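Local coordinates for 450aa long hypothetical fmu protein (Pyrococcus horikoshii, PDB 2YXL) that is an Fmu/RsmB homologue of the RsmB/NOP family that probably methylates RNA at the 5-position of cytosine, with S-adenosylmethionine as the likely methyl donor, at residues Ile18-Arg23 against Ser115-Ser120. Numbering follows the deposited sequence.
Sequences IIEAIR and SDFISS
I19 and F117 supply most of the apolar surface joining helix 12-24 to helix 104-121 here, assisted by I118. The CG2 methyl of I19 is the atom that does the touching: it meets CG2 of I118 at 4.0 Å and lies 4.2 Å from CE1 of F117, at the edge of the ring and near its plane. With CG1 of I19 lying beside the backbone N and anti to the carbonyl carbon (chi1 -66°), CG2 is anti to the N and lies against both partners. The I19 and I118 side chains cross at about a right angle, whereas I19 and F117 slide past each other in opposite directions.

The polar element is the carboxylate of E20, which also approaches the phenylalanine ring from its edge. OE2 of E20 lies in the ring plane, 3.4 Å from CZ of F117, and the carboxylate and ring planes are 43° apart. CB of F117 already points toward helix 12-24, and CG, anti to the backbone N, carries the ring on to the E20 carboxylate. The other carboxylate oxygen, OE1, forms a salt bridge with R121, just beyond the second segment. H42 meets the F117 ring at a steep angle.

Within helix 104-121, the S120 hydroxyl OG donates to the backbone O of F117 at 2.7 Å. I118 also packs on V126 and F130 of helix 124-138.

The segment axes approach to 11.5 Å and cross at -45°, a wide separation bridged by side chains in the all-helical N-terminal region, away from the sinefungin pocket. The chemistry implies a small, buried, mainly apolar contact that includes one carboxylate, where the R121 salt bridge probably offsets the charge of E20 and an acceptor oxygen faces the electropositive rim of F117.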
loop_
_atom_site.group_PDB
_atom_site.type_symbol
_atom_site.label_atom_id
_atom_site.label_comp_id
_atom_site.label_asym_id
_atom_site.label_seq_id
_atom_site.Cartn_x
_atom_site.Cartn_y
_atom_site.Cartn_z
ATOM N N ILE A 18 -9.499 17.942 1.342
ATOM C CA ILE A 18 -9.885 16.521 1.400
ATOM C C ILE A 18 -10.676 16.106 0.176
ATOM O O ILE A 18 -10.550 14.973 -0.274
ATOM C CB ILE A 18 -10.720 16.104 2.651
ATOM C CG1 ILE A 18 -11.091 17.292 3.527
ATOM C CG2 ILE A 18 -10.037 14.954 3.407
ATOM C CD1 ILE A 18 -12.419 17.886 3.164
ATOM N N ILE A 19 -11.499 17.013 -0.348
ATOM C CA ILE A 19 -12.248 16.739 -1.571
ATOM C C ILE A 19 -11.276 16.417 -2.704
ATOM O O ILE A 19 -11.428 15.396 -3.374
ATOM C CB ILE A 19 -13.205 17.897 -1.967
ATOM C CG1 ILE A 19 -14.315 18.050 -0.920
ATOM C CG2 ILE A 19 -13.810 17.647 -3.362
ATOM C CD1 ILE A 19 -15.153 19.308 -1.068
ATOM N N GLU A 20 -10.269 17.271 -2.892
ATOM C CA GLU A 20 -9.254 17.039 -3.917
ATOM C C GLU A 20 -8.428 15.778 -3.634
ATOM O O GLU A 20 -8.076 15.048 -4.560
ATOM C CB GLU A 20 -8.363 18.274 -4.117
ATOM C CG GLU A 20 -7.248 18.086 -5.156
ATOM C CD GLU A 20 -7.135 19.225 -6.168
ATOM O OE1 GLU A 20 -6.603 18.975 -7.273
ATOM O OE2 GLU A 20 -7.571 20.360 -5.879
ATOM N N ALA A 21 -8.143 15.513 -2.361
ATOM C CA ALA A 21 -7.389 14.317 -1.978
ATOM C C ALA A 21 -8.181 13.042 -2.254
ATOM O O ALA A 21 -7.627 12.052 -2.735
ATOM C CB ALA A 21 -6.971 14.384 -0.510
ATOM N N ILE A 22 -9.475 13.081 -1.944
ATOM C CA ILE A 22 -10.369 11.951 -2.174
ATOM C C ILE A 22 -10.593 11.743 -3.674
ATOM O O ILE A 22 -10.619 10.602 -4.150
ATOM C CB ILE A 22 -11.709 12.119 -1.400
ATOM C CG1 ILE A 22 -11.473 12.068 0.121
ATOM C CG2 ILE A 22 -12.738 11.077 -1.813
ATOM C CD1 ILE A 22 -10.815 10.785 0.646
ATOM N N ARG A 23 -10.729 12.843 -4.413
ATOM C CA ARG A 23 -10.871 12.778 -5.864
ATOM C C ARG A 23 -9.610 12.221 -6.517
ATOM O O ARG A 23 -9.691 11.307 -7.341
ATOM C CB ARG A 23 -11.223 14.152 -6.457
ATOM C CG ARG A 23 -11.562 14.143 -7.953
ATOM C CD ARG A 23 -10.306 14.171 -8.826
ATOM N NE ARG A 23 -10.600 13.900 -10.231
ATOM C CZ ARG A 23 -10.728 12.684 -10.760
ATOM N NH1 ARG A 23 -10.597 11.595 -10.008
ATOM N NH2 ARG A 23 -11.002 12.558 -12.051
ATOM N N SER A 115 -19.369 23.427 -2.558
ATOM C CA SER A 115 -20.221 23.588 -3.731
ATOM C C SER A 115 -19.521 24.410 -4.799
ATOM O O SER A 115 -19.541 24.053 -5.977
ATOM C CB SER A 115 -21.536 24.265 -3.351
ATOM O OG SER A 115 -22.326 23.419 -2.537
ATOM N N ASP A 116 -18.898 25.506 -4.372
ATOM C CA ASP A 116 -18.209 26.412 -5.280
ATOM C C ASP A 116 -16.969 25.767 -5.883
ATOM O O ASP A 116 -16.699 25.927 -7.077
ATOM C CB ASP A 116 -17.830 27.706 -4.560
ATOM C CG ASP A 116 -17.464 28.824 -5.518
ATOM O OD1 ASP A 116 -18.044 28.889 -6.627
ATOM O OD2 ASP A 116 -16.600 29.648 -5.155
ATOM N N PHE A 117 -16.231 25.033 -5.055
ATOM C CA PHE A 117 -14.989 24.392 -5.479
ATOM C C PHE A 117 -15.208 23.346 -6.574
ATOM O O PHE A 117 -14.493 23.345 -7.579
ATOM C CB PHE A 117 -14.254 23.784 -4.276
ATOM C CG PHE A 117 -12.994 23.038 -4.639
ATOM C CD1 PHE A 117 -12.877 21.679 -4.365
ATOM C CD2 PHE A 117 -11.927 23.692 -5.251
ATOM C CE1 PHE A 117 -11.713 20.979 -4.693
ATOM C CE2 PHE A 117 -10.761 23.005 -5.582
ATOM C CZ PHE A 117 -10.652 21.646 -5.304
ATOM N N ILE A 118 -16.195 22.471 -6.392
ATOM C CA ILE A 118 -16.453 21.425 -7.386
ATOM C C ILE A 118 -17.082 21.981 -8.661
ATOM O O ILE A 118 -16.882 21.428 -9.744
ATOM C CB ILE A 118 -17.238 20.200 -6.813
ATOM C CG1 ILE A 118 -18.672 20.574 -6.417
ATOM C CG2 ILE A 118 -16.468 19.563 -5.641
ATOM C CD1 ILE A 118 -19.492 19.402 -5.886
ATOM N N SER A 119 -17.812 23.091 -8.528
ATOM C CA SER A 119 -18.302 23.854 -9.677
ATOM C C SER A 119 -17.161 24.376 -10.546
ATOM O O SER A 119 -17.205 24.249 -11.765
ATOM C CB SER A 119 -19.173 25.026 -9.227
ATOM O OG SER A 119 -20.519 24.631 -9.062
ATOM N N SER A 120 -16.140 24.952 -9.913
ATOM C CA SER A 120 -14.990 25.500 -10.634
ATOM C C SER A 120 -14.145 24.415 -11.309
ATOM O O SER A 120 -13.474 24.675 -12.309
ATOM C CB SER A 120 -14.120 26.351 -9.704
ATOM O OG SER A 120 -13.499 25.546 -8.722
#